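Local coordinates for protein SSD1 (Saccharomyces cerevisiae S288C, PDB 7AM1), which binds mRNA untranslated regions and represses translation as a non-enzymatic member of the RNase II family, and is implicated in control of the G1 phase, at residues G388-C394 with V451-S457; T728-L733 with A818-L822; V26-L30 with W41-D45. One frame throughout, in Å; residues are numbered along the deposited sequence.

Contact 1 (G388-C394 with V451-S457); sequences GTLELGC and VVYTLDS
E391 and V452 meet through matching torsions: CG of E391 is anti to its backbone N (chi1 170°) and so is CG1 of V452 (chi1 -179°). The extended E391 chain then crosses the valine obliquely, with E391 CG 3.4 Å from V452 CG1. The carboxylate end reaches on to H381 of strand 378-384, which hydrogen-bonds OE2. Cut back to an alanine here, the side chain would probably leave H381 NE2 without this partner and open a gap beside V452 CG1, where CG and the carboxylate now lie. T454 lies on the same face as E391 and V452. These residues belong to two central, antiparallel neighbours in the mixed sheet of the RNB domain. Six backbone bonds, in the pairs L390-L455, L392-Y453 and C394-V451, tie the strands. A seventh, S457 N to G388 O at 2.9 Å, closes the end of the ladder. On the other face C394 SG sits at the edge of the Y453 ring, 5.3 Å from its centroid and near the ring plane. CD2 of L392 lies 4.3 Å from CD2 of the same ring. F506 meets that ring edge-to-face, and T559 of helix 544-568 hydrogen-bonds Y453 OH. L455 CD1 touches L392 CB at 4.4 Å.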
loop_
_atom_site.group_PDB
_atom_site.type_symbol
_atom_site.label_atom_id
_atom_site.label_comp_id
_atom_site.label_asym_id
_atom_site.label_seq_id
_atom_site.Cartn_x
_atom_site.Cartn_y
_atom_site.Cartn_z
ATOM N N GLY A 388 37.268 7.142 -22.632
ATOM C CA GLY A 388 37.074 7.521 -21.247
ATOM C C GLY A 388 35.629 7.629 -20.818
ATOM O O GLY A 388 35.350 8.199 -19.758
ATOM N N THR A 389 34.697 7.113 -21.612
ATOM C CA THR A 389 33.287 7.159 -21.267
ATOM C C THR A 389 32.683 5.767 -21.360
ATOM O O THR A 389 33.130 4.925 -22.145
ATOM C CB THR A 389 32.503 8.113 -22.187
ATOM O OG1 THR A 389 32.371 7.527 -23.488
ATOM C CG2 THR A 389 33.212 9.455 -22.304
ATOM N N LEU A 390 31.653 5.544 -20.553
ATOM C CA LEU A 390 30.824 4.352 -20.611
ATOM C C LEU A 390 29.437 4.735 -21.106
ATOM O O LEU A 390 29.080 5.914 -21.191
ATOM C CB LEU A 390 30.724 3.674 -19.239
ATOM C CG LEU A 390 32.024 3.327 -18.516
ATOM C CD1 LEU A 390 31.720 2.675 -17.171
ATOM C CD2 LEU A 390 32.892 2.419 -19.370
ATOM N N GLU A 391 28.647 3.718 -21.425
ATOM C CA GLU A 391 27.285 3.907 -21.902
ATOM C C GLU A 391 26.364 2.944 -21.174
ATOM O O GLU A 391 26.621 1.738 -21.145
ATOM C CB GLU A 391 27.211 3.681 -23.413
ATOM C CG GLU A 391 25.819 3.624 -23.976
ATOM C CD GLU A 391 25.824 3.596 -25.487
ATOM O OE1 GLU A 391 26.358 4.550 -26.092
ATOM O OE2 GLU A 391 25.304 2.622 -26.070
ATOM N N LEU A 392 25.306 3.481 -20.573
ATOM C CA LEU A 392 24.234 2.680 -19.992
ATOM C C LEU A 392 22.993 2.885 -20.854
ATOM O O LEU A 392 22.443 3.991 -20.902
ATOM C CB LEU A 392 23.957 3.071 -18.544
ATOM C CG LEU A 392 22.835 2.257 -17.891
ATOM C CD1 LEU A 392 23.335 0.866 -17.533
ATOM C CD2 LEU A 392 22.260 2.971 -16.679
ATOM N N GLY A 393 22.573 1.836 -21.556
ATOM C CA GLY A 393 21.356 1.874 -22.351
ATOM C C GLY A 393 20.202 1.273 -21.585
ATOM O O GLY A 393 20.317 0.185 -21.014
ATOM N N CYS A 394 19.075 1.987 -21.571
ATOM C CA CYS A 394 17.872 1.581 -20.853
ATOM C C CYS A 394 16.723 1.495 -21.844
ATOM O O CYS A 394 16.336 2.508 -22.433
ATOM C CB CYS A 394 17.565 2.567 -19.726
ATOM S SG CYS A 394 18.980 2.833 -18.628
ATOM N N VAL A 451 16.467 5.143 -23.269
ATOM C CA VAL A 451 17.198 6.251 -22.667
ATOM C C VAL A 451 18.634 5.779 -22.463
ATOM O O VAL A 451 18.879 4.831 -21.704
ATOM C CB VAL A 451 16.563 6.704 -21.343
ATOM C CG1 VAL A 451 17.400 7.800 -20.706
ATOM C CG2 VAL A 451 15.127 7.174 -21.571
ATOM N N VAL A 452 19.575 6.414 -23.158
ATOM C CA VAL A 452 20.973 5.987 -23.181
ATOM C C VAL A 452 21.817 7.069 -22.525
ATOM O O VAL A 452 21.844 8.213 -22.994
ATOM C CB VAL A 452 21.450 5.705 -24.615
ATOM C CG1 VAL A 452 22.902 5.244 -24.620
ATOM C CG2 VAL A 452 20.550 4.666 -25.264
ATOM N N TYR A 453 22.489 6.718 -21.433
ATOM C CA TYR A 453 23.351 7.650 -20.718
ATOM C C TYR A 453 24.800 7.409 -21.114
ATOM O O TYR A 453 25.260 6.263 -21.122
ATOM C CB TYR A 453 23.194 7.497 -19.205
ATOM C CG TYR A 453 21.774 7.701 -18.715
ATOM C CD1 TYR A 453 21.269 8.977 -18.503
ATOM C CD2 TYR A 453 20.941 6.617 -18.460
ATOM C CE1 TYR A 453 19.979 9.168 -18.057
ATOM C CE2 TYR A 453 19.639 6.802 -18.013
ATOM C CZ TYR A 453 19.169 8.076 -17.808
ATOM O OH TYR A 453 17.878 8.267 -17.368
ATOM N N THR A 454 25.514 8.487 -21.431
ATOM C CA THR A 454 26.963 8.462 -21.593
ATOM C C THR A 454 27.590 8.942 -20.289
ATOM O O THR A 454 27.234 10.011 -19.784
ATOM C CB THR A 454 27.406 9.342 -22.762
ATOM O OG1 THR A 454 26.860 8.831 -23.985
ATOM C CG2 THR A 454 28.913 9.366 -22.872
ATOM N N LEU A 455 28.481 8.131 -19.724
ATOM C CA LEU A 455 29.016 8.367 -18.391
ATOM C C LEU A 455 30.526 8.530 -18.428
ATOM O O LEU A 455 31.214 7.863 -19.208
ATOM C CB LEU A 455 28.670 7.210 -17.444
ATOM C CG LEU A 455 27.224 6.721 -17.463
ATOM C CD1 LEU A 455 27.077 5.494 -16.590
ATOM C CD2 LEU A 455 26.286 7.822 -17.003
ATOM N N ASP A 456 31.044 9.404 -17.569
ATOM C CA ASP A 456 32.481 9.437 -17.338
ATOM C C ASP A 456 32.923 8.105 -16.744
ATOM O O ASP A 456 32.396 7.665 -15.719
ATOM C CB ASP A 456 32.849 10.586 -16.401
ATOM C CG ASP A 456 34.346 10.710 -16.197
ATOM O OD1 ASP A 456 34.958 9.748 -15.689
ATOM O OD2 ASP A 456 34.917 11.760 -16.560
ATOM N N SER A 457 33.904 7.465 -17.382
ATOM C CA SER A 457 34.290 6.115 -16.986
ATOM C C SER A 457 34.934 6.045 -15.609
ATOM O O SER A 457 35.075 4.941 -15.075
ATOM C CB SER A 457 35.241 5.515 -18.023
ATOM O OG SER A 457 34.595 5.382 -19.277
#

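Contact 2 (T728-L733 with A818-L822); sequences TTGQLL and ANIEL
E821 brings its carboxylate from helix 814-827 to the backbone of L733, at the start of strand 732-741. This is the tight part of the contact. L733 N donates to E821 OE2 at 2.9 Å, and the bond is almost straight, with 176° at the hydrogen. It arrives on the syn side of the oxygen, 19° out of the carboxylate plane. The other oxygen, E821 OE1, lies only 2.5 Å from L733 O. CG of E821 stands beside its own backbone N (chi1 -72°), and the chain beyond it is extended, which carries the acid group across to the strand. L732 crosses the glutamate at about a right angle, with L732 CB 3.9 Å from E821 OE2. L850 and L852 also touch the E821 side chain. One turn back along the helix, A818 CB packs on L733 CD2 at 4.1 Å. F866 and I817 add further apolar cover to L733.

The loose side lies toward T728, which is exposed. Here I820 makes only distant touches: its CG2 is 4.3 Å from T729 CG2, and its CD1 is equally far from T728 OG1. T729 OG1 turns instead to its own loop and donates to Q731 O at 2.6 Å.

The contact thus joins a helix to the central strand of the five-stranded antiparallel sheet in the DIS3L2-type C-terminal region. Two oxygens as close as E821 OE1 and L733 O suggest that the buried acid is probably protonated and donates to the carbonyl, so that one carboxyl group may serve both the N-H and the C=O of L733.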
loop_
_atom_site.group_PDB
_atom_site.type_symbol
_atom_site.label_atom_id
_atom_site.label_comp_id
_atom_site.label_asym_id
_atom_site.label_seq_id
_atom_site.Cartn_x
_atom_site.Cartn_y
_atom_site.Cartn_z
ATOM N N THR A 728 -1.695 -26.105 15.884
ATOM C CA THR A 728 -2.008 -26.860 17.095
ATOM C C THR A 728 -2.157 -25.978 18.328
ATOM O O THR A 728 -2.794 -26.395 19.303
ATOM C CB THR A 728 -0.929 -27.912 17.382
ATOM O OG1 THR A 728 0.332 -27.271 17.627
ATOM C CG2 THR A 728 -0.789 -28.873 16.207
ATOM N N THR A 729 -1.526 -24.807 18.336
ATOM C CA THR A 729 -1.561 -23.897 19.471
ATOM C C THR A 729 -2.585 -22.779 19.318
ATOM O O THR A 729 -2.878 -22.093 20.304
ATOM C CB THR A 729 -0.175 -23.288 19.684
ATOM O OG1 THR A 729 0.258 -22.680 18.463
ATOM C CG2 THR A 729 0.824 -24.373 20.094
ATOM N N GLY A 730 -3.120 -22.578 18.114
ATOM C CA GLY A 730 -4.037 -21.492 17.845
ATOM C C GLY A 730 -3.429 -20.114 17.933
ATOM O O GLY A 730 -4.165 -19.131 17.990
ATOM N N GLN A 731 -2.103 -20.009 17.937
ATOM C CA GLN A 731 -1.433 -18.723 18.077
ATOM C C GLN A 731 0.070 -18.950 17.990
ATOM O O GLN A 731 0.559 -20.071 18.161
ATOM C CB GLN A 731 -1.788 -18.024 19.391
ATOM C CG GLN A 731 -1.157 -18.665 20.593
ATOM C CD GLN A 731 -2.079 -18.699 21.791
ATOM O OE1 GLN A 731 -2.245 -19.743 22.430
ATOM N NE2 GLN A 731 -2.681 -17.559 22.109
ATOM N N LEU A 732 0.791 -17.874 17.694
ATOM C CA LEU A 732 2.243 -17.874 17.666
ATOM C C LEU A 732 2.748 -16.977 18.788
ATOM O O LEU A 732 2.023 -16.126 19.311
ATOM C CB LEU A 732 2.792 -17.379 16.324
ATOM C CG LEU A 732 2.334 -18.123 15.073
ATOM C CD1 LEU A 732 2.896 -17.435 13.844
ATOM C CD2 LEU A 732 2.744 -19.586 15.113
ATOM N N LEU A 733 3.992 -17.213 19.182
ATOM C CA LEU A 733 4.681 -16.395 20.170
ATOM C C LEU A 733 5.976 -15.924 19.529
ATOM O O LEU A 733 6.767 -16.744 19.051
ATOM C CB LEU A 733 4.946 -17.190 21.451
ATOM C CG LEU A 733 5.619 -16.471 22.619
ATOM C CD1 LEU A 733 4.772 -15.307 23.096
ATOM C CD2 LEU A 733 5.902 -17.445 23.767
ATOM N N ALA A 818 5.699 -21.850 23.406
ATOM C CA ALA A 818 7.127 -21.610 23.552
ATOM C C ALA A 818 7.921 -22.883 23.297
ATOM O O ALA A 818 8.925 -22.869 22.576
ATOM C CB ALA A 818 7.415 -21.063 24.952
ATOM N N ASN A 819 7.482 -23.997 23.886
ATOM C CA ASN A 819 8.188 -25.262 23.725
ATOM C C ASN A 819 8.288 -25.668 22.261
ATOM O O ASN A 819 9.382 -25.942 21.754
ATOM C CB ASN A 819 7.481 -26.353 24.527
ATOM C CG ASN A 819 7.786 -26.278 26.002
ATOM O OD1 ASN A 819 8.827 -25.760 26.406
ATOM N ND2 ASN A 819 6.870 -26.780 26.822
ATOM N N ILE A 820 7.155 -25.713 21.561
ATOM C CA ILE A 820 7.166 -26.197 20.185
ATOM C C ILE A 820 8.062 -25.319 19.320
ATOM O O ILE A 820 8.839 -25.821 18.499
ATOM C CB ILE A 820 5.735 -26.284 19.626
ATOM C CG1 ILE A 820 5.772 -26.816 18.193
ATOM C CG2 ILE A 820 5.048 -24.933 19.664
ATOM C CD1 ILE A 820 4.597 -27.711 17.845
ATOM N N GLU A 821 7.968 -23.998 19.485
ATOM C CA GLU A 821 8.747 -23.090 18.653
ATOM C C GLU A 821 10.242 -23.239 18.911
ATOM O O GLU A 821 11.035 -23.344 17.968
ATOM C CB GLU A 821 8.309 -21.648 18.904
ATOM C CG GLU A 821 6.959 -21.313 18.329
ATOM C CD GLU A 821 6.552 -19.887 18.622
ATOM O OE1 GLU A 821 7.324 -19.183 19.306
ATOM O OE2 GLU A 821 5.474 -19.467 18.150
ATOM N N LEU A 822 10.646 -23.239 20.183
ATOM C CA LEU A 822 12.068 -23.292 20.508
ATOM C C LEU A 822 12.673 -24.652 20.175
ATOM O O LEU A 822 13.823 -24.729 19.725
ATOM C CB LEU A 822 12.267 -22.953 21.985
ATOM C CG LEU A 822 12.257 -21.459 22.320
ATOM C CD1 LEU A 822 12.279 -21.252 23.822
ATOM C CD2 LEU A 822 13.442 -20.748 21.685
#

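Contact 3 (V26-L30 with W41-D45); sequences VAGIL and WVSTD
I29 and S43 form an antiparallel hydrogen-bonded pair, and the two short strands run at 120° to each other, with their axes 4.4 Å apart at the closest point. I29 N donates to S43 O at 3.2 Å, and S43 N returns a bond to I29 O at 3.0 Å. The next pair, L30 with V42, is non-hydrogen-bonded. Its side chains share one face of the sheet.

V42 carries most of the side-chain contact. With CG1 anti to the backbone N (chi1 173°), its two methyls part toward different residues. CG1 rests against the backbone of G28, 3.5 Å from its CA. CG2 meets L30 CD1 at 3.8 Å. G28 allows this close fit because a side chain there would run into V42 CG1 and S43 O. V69 and V71 of strand 68-73 and I54 of strand 52-55 also touch V42, so its surroundings are largely apolar.

On the other face, S43 OG lies 3.9 Å from I29 CB, and the rest of the isoleucine turns from the serine. T44 touches more lightly, with CG2 4.1 Å from A27 O. Past the last direct pair a water takes over: it donates to A27 O at 2.9 Å and accepts from D45 N.

The two segments belong to a beta hairpin of strands 26-32 and 39-43. Strand 26-32 also pairs with strand 68-73, and strand 39-43 with strand 52-55. They belong to a five-stranded mixed sheet that closes on itself through strands 26-32 and 68-73, near the N-terminus of the chain. Closure of this kind and strand order 1-2-3-5-4 are consistent with the OB-type cold-shock domains of RNase II relatives.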
loop_
_atom_site.group_PDB
_atom_site.type_symbol
_atom_site.label_atom_id
_atom_site.label_comp_id
_atom_site.label_asym_id
_atom_site.label_seq_id
_atom_site.Cartn_x
_atom_site.Cartn_y
_atom_site.Cartn_z
ATOM N N VAL A 26 -12.979 26.138 -0.744
ATOM C CA VAL A 26 -11.753 25.453 -1.133
ATOM C C VAL A 26 -12.110 24.020 -1.494
ATOM O O VAL A 26 -12.999 23.417 -0.881
ATOM C CB VAL A 26 -10.684 25.485 -0.018
ATOM C CG1 VAL A 26 -10.186 26.905 0.203
ATOM C CG2 VAL A 26 -11.232 24.910 1.270
ATOM N N ALA A 27 -11.422 23.479 -2.494
ATOM C CA ALA A 27 -11.657 22.128 -2.975
ATOM C C ALA A 27 -10.588 21.180 -2.443
ATOM O O ALA A 27 -9.477 21.588 -2.096
ATOM C CB ALA A 27 -11.675 22.094 -4.505
ATOM N N GLY A 28 -10.938 19.901 -2.390
ATOM C CA GLY A 28 -10.028 18.901 -1.865
ATOM C C GLY A 28 -10.665 17.531 -1.906
ATOM O O GLY A 28 -11.848 17.373 -2.232
ATOM N N ILE A 29 -9.853 16.536 -1.563
ATOM C CA ILE A 29 -10.247 15.134 -1.607
ATOM C C ILE A 29 -10.669 14.709 -0.208
ATOM O O ILE A 29 -9.941 14.934 0.767
ATOM C CB ILE A 29 -9.099 14.257 -2.135
ATOM C CG1 ILE A 29 -8.759 14.640 -3.581
ATOM C CG2 ILE A 29 -9.469 12.791 -2.056
ATOM C CD1 ILE A 29 -9.835 14.280 -4.592
ATOM N N LEU A 30 -11.852 14.111 -0.103
ATOM C CA LEU A 30 -12.376 13.665 1.180
ATOM C C LEU A 30 -11.782 12.312 1.556
ATOM O O LEU A 30 -11.729 11.397 0.728
ATOM C CB LEU A 30 -13.900 13.569 1.116
ATOM C CG LEU A 30 -14.628 13.211 2.417
ATOM C CD1 LEU A 30 -15.145 14.461 3.111
ATOM C CD2 LEU A 30 -15.764 12.240 2.139
ATOM N N TRP A 41 -11.422 14.028 6.809
ATOM C CA TRP A 41 -10.515 15.113 6.471
ATOM C C TRP A 41 -10.600 15.385 4.979
ATOM O O TRP A 41 -10.883 14.488 4.180
ATOM C CB TRP A 41 -9.076 14.761 6.878
ATOM C CG TRP A 41 -8.956 14.536 8.353
ATOM C CD1 TRP A 41 -9.195 13.371 9.019
ATOM C CD2 TRP A 41 -8.568 15.493 9.346
ATOM N NE1 TRP A 41 -8.990 13.543 10.365
ATOM C CE2 TRP A 41 -8.600 14.837 10.592
ATOM C CE3 TRP A 41 -8.196 16.841 9.303
ATOM C CZ2 TRP A 41 -8.275 15.479 11.785
ATOM C CZ3 TRP A 41 -7.874 17.477 10.491
ATOM C CH2 TRP A 41 -7.915 16.795 11.713
ATOM N N VAL A 42 -10.372 16.637 4.608
ATOM C CA VAL A 42 -10.278 17.025 3.209
ATOM C C VAL A 42 -8.885 17.592 2.992
ATOM O O VAL A 42 -8.527 18.620 3.582
ATOM C CB VAL A 42 -11.367 18.033 2.820
ATOM C CG1 VAL A 42 -11.134 18.547 1.412
ATOM C CG2 VAL A 42 -12.743 17.381 2.933
ATOM N N SER A 43 -8.098 16.916 2.167
ATOM C CA SER A 43 -6.738 17.343 1.877
ATOM C C SER A 43 -6.737 18.316 0.707
ATOM O O SER A 43 -7.355 18.054 -0.330
ATOM C CB SER A 43 -5.846 16.142 1.566
ATOM O OG SER A 43 -6.395 15.362 0.520
ATOM N N THR A 44 -6.062 19.441 0.890
ATOM C CA THR A 44 -5.906 20.434 -0.158
ATOM C C THR A 44 -4.635 20.142 -0.948
ATOM O O THR A 44 -3.635 19.671 -0.400
ATOM C CB THR A 44 -5.844 21.838 0.440
ATOM O OG1 THR A 44 -4.745 21.921 1.355
ATOM C CG2 THR A 44 -7.126 22.150 1.190
ATOM N N ASP A 45 -4.685 20.415 -2.250
ATOM C CA ASP A 45 -3.505 20.271 -3.107
ATOM C C ASP A 45 -2.681 21.556 -3.037
ATOM O O ASP A 45 -2.551 22.313 -4.001
ATOM C CB ASP A 45 -3.918 19.941 -4.536
HETATM O O HOH W 1 -7.139 20.688 -3.527
#

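The three contacts follow one another along the chain in the order 3, 1, 2, with no overlap between them in sequence. They lie in separate parts of the molecule and do not touch. Contact 1 is in the RNB domain, contact 2 in the C-terminal region and contact 3 in the N-terminal hairpin. Contacts 1 and 2 are furthest apart, with centres 54 Å from each other. Contacts 1 and 3 come closest, about 28 Å between nearest atoms. Contacts 2 and 3 lie on opposite sides of the chain's centre, about 33 Å apart at their nearest atoms. Contacts 1 and 3 pair strands within a sheet, whereas contact 2 sets a helix against a strand end.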